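PDB 2QGZ: putative primosome component from Streptococcus pyogenes serotype M3, which probably binds ATP and helps load the replicative helicase onto DNA during primosome assembly. Local coordinates for residues 135-138 and 139-143; 174-177 and 178-182; 242-246 and 247-251. All coordinates share one frame; numbering follows the deposited sequence.

Interaction 1. Residues 135-138 and 139-143; sequences EAFS and AILDF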
loop_
_atom_site.group_PDB
_atom_site.type_symbol
_atom_site.label_atom_id
_atom_site.label_comp_id
_atom_site.label_asym_id
_atom_site.label_seq_id
_atom_site.Cartn_x
_atom_site.Cartn_y
_atom_site.Cartn_z
ATOM N N GLU A 135 6.067 -11.548 11.891
ATOM C CA GLU A 135 4.788 -11.884 11.275
ATOM C C GLU A 135 4.558 -11.102 9.981
ATOM O O GLU A 135 4.270 -11.695 8.944
ATOM C CB GLU A 135 3.642 -11.613 12.262
ATOM C CG GLU A 135 3.520 -12.636 13.382
ATOM C CD GLU A 135 2.493 -12.241 14.450
ATOM O OE1 GLU A 135 2.775 -11.320 15.254
ATOM O OE2 GLU A 135 1.398 -12.848 14.483
ATOM N N ALA A 136 4.700 -9.779 10.038
ATOM C CA ALA A 136 4.503 -8.943 8.859
ATOM C C ALA A 136 5.493 -9.290 7.742
ATOM O O ALA A 136 5.114 -9.378 6.579
ATOM C CB ALA A 136 4.621 -7.462 9.228
ATOM N N PHE A 137 6.754 -9.499 8.097
ATOM C CA PHE A 137 7.781 -9.835 7.112
ATOM C C PHE A 137 7.440 -11.187 6.485
ATOM O O PHE A 137 7.575 -11.396 5.283
ATOM C CB PHE A 137 9.139 -9.899 7.796
ATOM C CG PHE A 137 10.289 -9.983 6.849
ATOM C CD1 PHE A 137 10.656 -8.879 6.086
ATOM C CD2 PHE A 137 11.032 -11.154 6.742
ATOM C CE1 PHE A 137 11.745 -8.940 5.235
ATOM C CE2 PHE A 137 12.130 -11.222 5.887
ATOM C CZ PHE A 137 12.488 -10.115 5.135
ATOM N N SER A 138 6.985 -12.102 7.322
ATOM C CA SER A 138 6.597 -13.430 6.884
ATOM C C SER A 138 5.481 -13.325 5.827
ATOM O O SER A 138 5.527 -13.996 4.791
ATOM C CB SER A 138 6.129 -14.236 8.106
ATOM O OG SER A 138 5.589 -15.490 7.745
ATOM N N ALA A 139 4.487 -12.474 6.082
ATOM C CA ALA A 139 3.379 -12.302 5.141
ATOM C C ALA A 139 3.810 -11.631 3.829
ATOM O O ALA A 139 3.288 -11.944 2.763
ATOM C CB ALA A 139 2.267 -11.494 5.787
ATOM N N ILE A 140 4.746 -10.694 3.910
ATOM C CA ILE A 140 5.232 -10.021 2.719
ATOM C C ILE A 140 5.979 -11.025 1.817
ATOM O O ILE A 140 5.897 -10.946 0.595
ATOM C CB ILE A 140 6.148 -8.821 3.111
ATOM C CG1 ILE A 140 5.403 -7.519 2.860
ATOM C CG2 ILE A 140 7.453 -8.828 2.343
ATOM C CD1 ILE A 140 4.276 -7.274 3.832
ATOM N N LEU A 141 6.689 -11.976 2.419
ATOM C CA LEU A 141 7.419 -12.969 1.638
ATOM C C LEU A 141 6.470 -13.972 0.990
ATOM O O LEU A 141 6.727 -14.446 -0.114
ATOM C CB LEU A 141 8.442 -13.710 2.506
ATOM C CG LEU A 141 9.565 -12.851 3.082
ATOM C CD1 LEU A 141 10.563 -13.748 3.804
ATOM C CD2 LEU A 141 10.251 -12.075 1.966
ATOM N N ASP A 142 5.380 -14.300 1.676
ATOM C CA ASP A 142 4.401 -15.226 1.118
ATOM C C ASP A 142 3.740 -14.591 -0.091
ATOM O O ASP A 142 3.486 -15.260 -1.095
ATOM C CB ASP A 142 3.312 -15.568 2.133
ATOM C CG ASP A 142 3.817 -16.452 3.256
ATOM O OD1 ASP A 142 4.709 -17.304 2.994
ATOM O OD2 ASP A 142 3.307 -16.301 4.394
ATOM N N PHE A 143 3.460 -13.297 0.010
ATOM C CA PHE A 143 2.811 -12.584 -1.075
ATOM C C PHE A 143 3.664 -12.607 -2.334
ATOM O O PHE A 143 3.181 -12.935 -3.413
ATOM C CB PHE A 143 2.536 -11.130 -0.693
ATOM C CG PHE A 143 1.721 -10.399 -1.720
ATOM C CD1 PHE A 143 0.332 -10.410 -1.659
ATOM C CD2 PHE A 143 2.345 -9.755 -2.791
ATOM C CE1 PHE A 143 -0.427 -9.796 -2.654
ATOM C CE2 PHE A 143 1.601 -9.140 -3.786
ATOM C CZ PHE A 143 0.206 -9.160 -3.720
HETATM O O HOH W 1 6.126 -17.183 5.661
#
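Leu141 lies across the rim of the Phe137 ring, one helical turn further along. Its CG sits over one face of the ring, displaced toward the edge. Between the side chains the closest touch is made by the CD1 branch, with Leu141 CD1 3.6 Å from Phe137 CE2. The phenylalanine has CG anti to its own N (chi1 -169°), and Leu141 has CG anti to its carbonyl carbon (chi1 -64°). These torsions bring the ring and the CD1 branch together, although the CB of Phe137 points away from the following turn. The backbone beneath is regular alpha-helix. Leu141 N donates to Phe137 O at 3.1 Å, and Ile140 N donates to Ala136 O at 3.0 Å. The bonds from Ala139 N to Glu135 O and from Asp142 N to Ser138 O continue the same i to i+4 pattern.

A second pair, also four residues apart, is joined through solvent. Ser138 OG and Asp142 do not meet directly; Ser138 OG is 4.1 Å from Asp142 OD2. A water bridges them, lying 2.7 Å from Ser138 OG and donating to Asp142 OD1 at 3.0 Å. Asp142 OD2 instead leans back over the helix, 3.2 Å from Ser138 O. Both of those oxygens are acceptors, so this approach is not a bond.

The segment belongs to helix 131-146, which packs on the parallel sheet of a P-loop NTPase fold. Ala136, Ala139 and Ile140 rest on strand 154-158 through Leu155 and Leu157. Ile140 also meets Leu168, Leu169 and Met172 of helix 165-179. Phe143 reaches Leu176 of that helix and stacks edge-to-face with Phe252 of strand 251-255.

Interaction 2. Residues 174-177 and 178-182; sequences HELS and EKKGV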
loop_
_atom_site.group_PDB
_atom_site.type_symbol
_atom_site.label_atom_id
_atom_site.label_comp_id
_atom_site.label_asym_id
_atom_site.label_seq_id
_atom_site.Cartn_x
_atom_site.Cartn_y
_atom_site.Cartn_z
ATOM N N HIS A 174 9.840 -3.792 -4.366
ATOM C CA HIS A 174 11.141 -3.945 -4.997
ATOM C C HIS A 174 11.433 -5.410 -5.300
ATOM O O HIS A 174 12.023 -5.727 -6.330
ATOM C CB HIS A 174 12.230 -3.372 -4.099
ATOM C CG HIS A 174 13.536 -3.167 -4.794
ATOM N ND1 HIS A 174 14.398 -4.206 -5.083
ATOM C CD2 HIS A 174 14.115 -2.044 -5.287
ATOM C CE1 HIS A 174 15.452 -3.729 -5.722
ATOM N NE2 HIS A 174 15.305 -2.423 -5.859
ATOM N N GLU A 175 11.007 -6.301 -4.412
ATOM C CA GLU A 175 11.231 -7.727 -4.597
ATOM C C GLU A 175 10.289 -8.278 -5.679
ATOM O O GLU A 175 10.652 -9.191 -6.426
ATOM C CB GLU A 175 11.014 -8.448 -3.271
ATOM C CG GLU A 175 11.550 -9.855 -3.205
ATOM C CD GLU A 175 13.069 -9.923 -3.201
ATOM O OE1 GLU A 175 13.733 -8.945 -2.781
ATOM O OE2 GLU A 175 13.605 -10.978 -3.598
ATOM N N LEU A 176 9.082 -7.721 -5.763
ATOM C CA LEU A 176 8.118 -8.147 -6.777
ATOM C C LEU A 176 8.635 -7.782 -8.162
ATOM O O LEU A 176 8.469 -8.535 -9.120
ATOM C CB LEU A 176 6.759 -7.480 -6.560
ATOM C CG LEU A 176 5.783 -8.220 -5.649
ATOM C CD1 LEU A 176 4.499 -7.421 -5.513
ATOM C CD2 LEU A 176 5.502 -9.587 -6.228
ATOM N N SER A 177 9.260 -6.618 -8.264
ATOM C CA SER A 177 9.806 -6.182 -9.531
ATOM C C SER A 177 11.043 -6.992 -9.900
ATOM O O SER A 177 11.272 -7.270 -11.071
ATOM C CB SER A 177 10.172 -4.705 -9.472
ATOM O OG SER A 177 10.911 -4.347 -10.622
ATOM N N GLU A 178 11.837 -7.375 -8.905
ATOM C CA GLU A 178 13.052 -8.140 -9.169
ATOM C C GLU A 178 12.805 -9.615 -9.465
ATOM O O GLU A 178 13.335 -10.150 -10.434
ATOM C CB GLU A 178 14.037 -8.027 -8.001
ATOM C CG GLU A 178 15.317 -8.833 -8.218
ATOM C CD GLU A 178 16.374 -8.599 -7.152
ATOM O OE1 GLU A 178 17.497 -9.127 -7.310
ATOM O OE2 GLU A 178 16.089 -7.894 -6.159
ATOM N N LYS A 179 12.013 -10.276 -8.633
ATOM C CA LYS A 179 11.739 -11.692 -8.843
ATOM C C LYS A 179 10.746 -11.893 -9.968
ATOM O O LYS A 179 11.026 -12.596 -10.934
ATOM C CB LYS A 179 11.234 -12.326 -7.547
ATOM C CG LYS A 179 12.320 -12.384 -6.486
ATOM C CD LYS A 179 13.511 -13.161 -7.022
ATOM C CE LYS A 179 14.721 -13.031 -6.129
ATOM N NZ LYS A 179 15.829 -13.918 -6.597
ATOM N N LYS A 180 9.578 -11.281 -9.834
ATOM C CA LYS A 180 8.564 -11.352 -10.866
ATOM C C LYS A 180 8.838 -10.084 -11.668
ATOM O O LYS A 180 9.788 -9.362 -11.356
ATOM C CB LYS A 180 7.181 -11.311 -10.233
ATOM C CG LYS A 180 6.956 -12.386 -9.170
ATOM C CD LYS A 180 7.191 -13.764 -9.733
ATOM C CE LYS A 180 6.410 -14.821 -8.966
ATOM N NZ LYS A 180 6.754 -14.859 -7.527
ATOM N N GLY A 181 8.048 -9.798 -12.694
ATOM C CA GLY A 181 8.313 -8.583 -13.449
ATOM C C GLY A 181 7.216 -7.552 -13.259
ATOM O O GLY A 181 7.044 -6.649 -14.075
ATOM N N VAL A 182 6.495 -7.685 -12.153
ATOM C CA VAL A 182 5.364 -6.829 -11.830
ATOM C C VAL A 182 5.657 -5.403 -11.386
ATOM O O VAL A 182 6.608 -5.139 -10.652
ATOM C CB VAL A 182 4.484 -7.513 -10.762
ATOM C CG1 VAL A 182 5.339 -7.924 -9.581
ATOM C CG2 VAL A 182 3.367 -6.581 -10.323
#
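Glu175 O accepts the shortest sound hydrogen bond of this turn, from Lys179 N at 2.8 Å. The bond is nearly straight, with 170° at the hydrogen. The two side chains above it run alongside each other in the same direction. Glu175 bends at chi2 (70°), which turns its carboxylate along the lysine chain. Its OE2 lies 3.4 Å from Lys179 CE. The ammonium group is further off, so OE2 meets the aliphatic part of the lysine and makes no salt bridge with NZ. Glu178 N bonds to His174 O one residue earlier, at 3.1 Å. The extended Glu178 chain brings OE2 to the edge of the imidazole, near its plane and 4.2 Å from His174 ND1. Ring and carboxylate are close to perpendicular. Glu175 OE1 and Glu178 OE2 are like charges only 4.3 Å apart, a likely cost of the arrangement. This gathering of acids may favour a protonated histidine.

This is the C-terminal end of helix 165-179, which follows the probable Walker A loop in the IstB-like ATP-binding fold. The chain then turns through Lys180 and Gly181 toward strand 184-188, as part of a beta-alpha-beta connection. The bond from Lys180 N to Leu176 O is weak.

Val182 folds back against the last turn. Its CG1, placed between the backbone N and carbonyl carbon (chi1 53°), lies 3.4 Å from Leu176 CB and also approaches CD2 of that leucine. A CA-H...O contact joins Ser177 CA to Val182 O at 3.5 Å. Ser177 OG is hydrogen-bonded to Ile105 O and Arg108 NH1, and Lys180 NZ bonds to Val144 O. Leu176 and Val182 share Tyr147 as a further neighbour, while Leu176 also packs on Phe143 and Val144 of helix 131-146.

Interaction 3. Residues 242-246 and 247-251; sequences QYRML and EELPT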
loop_
_atom_site.group_PDB
_atom_site.type_symbol
_atom_site.label_atom_id
_atom_site.label_comp_id
_atom_site.label_asym_id
_atom_site.label_seq_id
_atom_site.Cartn_x
_atom_site.Cartn_y
_atom_site.Cartn_z
ATOM N N GLN A 242 -13.564 -0.223 -5.090
ATOM C CA GLN A 242 -14.632 -1.022 -5.690
ATOM C C GLN A 242 -14.131 -1.707 -6.956
ATOM O O GLN A 242 -14.316 -2.902 -7.146
ATOM C CB GLN A 242 -15.812 -0.124 -6.042
ATOM C CG GLN A 242 -16.930 -0.824 -6.742
ATOM C CD GLN A 242 -18.096 0.106 -7.007
ATOM O OE1 GLN A 242 -19.247 -0.319 -7.044
ATOM N NE2 GLN A 242 -17.799 1.379 -7.207
ATOM N N TYR A 243 -13.485 -0.939 -7.821
ATOM C CA TYR A 243 -12.956 -1.477 -9.057
ATOM C C TYR A 243 -11.876 -2.535 -8.831
ATOM O O TYR A 243 -11.812 -3.522 -9.569
ATOM C CB TYR A 243 -12.399 -0.340 -9.909
ATOM C CG TYR A 243 -11.612 -0.798 -11.108
ATOM C CD1 TYR A 243 -10.234 -0.994 -11.024
ATOM C CD2 TYR A 243 -12.240 -1.023 -12.333
ATOM C CE1 TYR A 243 -9.495 -1.401 -12.134
ATOM C CE2 TYR A 243 -11.517 -1.425 -13.456
ATOM C CZ TYR A 243 -10.144 -1.615 -13.350
ATOM O OH TYR A 243 -9.423 -2.031 -14.447
ATOM N N ARG A 244 -11.024 -2.341 -7.824
ATOM C CA ARG A 244 -9.980 -3.320 -7.571
ATOM C C ARG A 244 -10.575 -4.584 -6.952
ATOM O O ARG A 244 -10.039 -5.679 -7.136
ATOM C CB ARG A 244 -8.855 -2.713 -6.711
ATOM C CG ARG A 244 -8.048 -1.647 -7.467
ATOM C CD ARG A 244 -6.891 -1.057 -6.641
ATOM N NE ARG A 244 -5.759 -1.973 -6.544
ATOM C CZ ARG A 244 -4.898 -2.222 -7.528
ATOM N NH1 ARG A 244 -5.022 -1.621 -8.700
ATOM N NH2 ARG A 244 -3.915 -3.089 -7.345
ATOM N N MET A 245 -11.696 -4.448 -6.249
ATOM C CA MET A 245 -12.354 -5.626 -5.677
ATOM C C MET A 245 -12.853 -6.506 -6.829
ATOM O O MET A 245 -12.569 -7.703 -6.878
ATOM C CB MET A 245 -13.541 -5.228 -4.781
ATOM C CG MET A 245 -13.206 -5.167 -3.287
ATOM S SD MET A 245 -14.553 -4.606 -2.204
ATOM C CE MET A 245 -15.573 -6.067 -2.205
ATOM N N LEU A 246 -13.582 -5.903 -7.763
ATOM C CA LEU A 246 -14.114 -6.634 -8.912
ATOM C C LEU A 246 -13.013 -7.187 -9.800
ATOM O O LEU A 246 -13.115 -8.299 -10.297
ATOM C CB LEU A 246 -15.019 -5.731 -9.754
ATOM C CG LEU A 246 -16.426 -5.459 -9.238
ATOM C CD1 LEU A 246 -17.025 -4.284 -9.996
ATOM C CD2 LEU A 246 -17.278 -6.702 -9.417
ATOM N N GLU A 247 -11.959 -6.406 -9.998
ATOM C CA GLU A 247 -10.846 -6.819 -10.842
ATOM C C GLU A 247 -9.839 -7.745 -10.146
ATOM O O GLU A 247 -8.866 -8.176 -10.760
ATOM C CB GLU A 247 -10.118 -5.577 -11.361
ATOM C CG GLU A 247 -10.803 -4.853 -12.510
ATOM C CD GLU A 247 -10.313 -5.352 -13.853
ATOM O OE1 GLU A 247 -9.125 -5.752 -13.926
ATOM O OE2 GLU A 247 -11.093 -5.333 -14.834
ATOM N N GLU A 248 -10.066 -8.036 -8.869
ATOM C CA GLU A 248 -9.165 -8.904 -8.107
ATOM C C GLU A 248 -7.719 -8.424 -8.194
ATOM O O GLU A 248 -6.824 -9.171 -8.583
ATOM C CB GLU A 248 -9.260 -10.354 -8.607
ATOM C CG GLU A 248 -10.675 -10.929 -8.570
ATOM C CD GLU A 248 -10.765 -12.350 -9.125
ATOM O OE1 GLU A 248 -10.144 -12.633 -10.175
ATOM O OE2 GLU A 248 -11.471 -13.184 -8.518
ATOM N N LEU A 249 -7.498 -7.164 -7.842
ATOM C CA LEU A 249 -6.163 -6.592 -7.868
ATOM C C LEU A 249 -5.710 -6.326 -6.416
ATOM O O LEU A 249 -6.352 -5.575 -5.676
ATOM C CB LEU A 249 -6.166 -5.304 -8.701
ATOM C CG LEU A 249 -6.523 -5.430 -10.197
ATOM C CD1 LEU A 249 -6.632 -4.052 -10.822
ATOM C CD2 LEU A 249 -5.464 -6.238 -10.931
ATOM N N PRO A 250 -4.599 -6.957 -5.993
ATOM C CA PRO A 250 -4.023 -6.828 -4.648
ATOM C C PRO A 250 -3.847 -5.367 -4.250
ATOM O O PRO A 250 -3.252 -4.581 -4.987
ATOM C CB PRO A 250 -2.682 -7.543 -4.775
ATOM C CG PRO A 250 -2.926 -8.545 -5.875
ATOM C CD PRO A 250 -3.706 -7.738 -6.868
ATOM N N THR A 251 -4.342 -5.010 -3.071
ATOM C CA THR A 251 -4.266 -3.639 -2.599
ATOM C C THR A 251 -3.773 -3.613 -1.164
ATOM O O THR A 251 -4.292 -4.331 -0.310
ATOM C CB THR A 251 -5.651 -3.000 -2.688
ATOM O OG1 THR A 251 -6.159 -3.191 -4.017
ATOM C CG2 THR A 251 -5.592 -1.513 -2.365
#
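Arg244 is buried, and its guanidinium grips the chain that follows its own helix. Arg244 NE donates to Thr251 OG1 at 2.8 Å, and NH2 donates to Pro250 O at 2.9 Å. Both acceptors lie in the guanidinium plane, although NH2 stands above the carbonyl plane of Pro250. A bend at chi3 (76°) turns the group toward them. Leu249 CB covers one face, 3.4 Å from Arg244 NH2. NH1 bonds outside this turn, to the carbonyl oxygens of Lys213 and Val215. Thr251 OG1 accepts from NE and donates to Leu249 O at 2.9 Å, which fixes its hydroxyl.

The helix ends in a Schellman motif, with Glu248 at positive phi (53°). Leu249 N donates to Arg244 O at 3.0 Å, and Glu248 N donates to Met245 O at 3.2 Å. Glu247 N donates to Tyr243 O at 2.9 Å, and Glu247 CG sits over the Tyr243 ring in a CH-pi contact, 3.6 Å from the centroid. The carboxylate of Glu247 lies almost parallel to the ring. Tyr243 OH bonds to Asn214 OD1.

Arg244 thus ties the end of helix 237-247 to the start of strand 251-255 and to the chain before strand 217-221. The acceptors named here are neutral oxygens. The dipoles of these carbonyl and hydroxyl groups would help stabilise the guanidinium charge.

The three interactions come in series along one chain, and all lie within the IstB-like ATP-binding region. Interactions 1 and 2 sit on helices 131-146 and 165-179, with centres about 15 Å apart. Their helices touch where Phe143 CE2 lies 3.8 Å from Leu176 CD1. Interaction 3 closes helix 237-247 and leads into strand 251-255, its centre about 20 Å from those of the others. It meets interaction 1 through Pro250 CB, 3.5 Å from Phe143 CZ, but does not touch interaction 2. Phe143 therefore joins all three regions. All three lie on helices and connections that flank the parallel sheet of the probable nucleotide-binding domain.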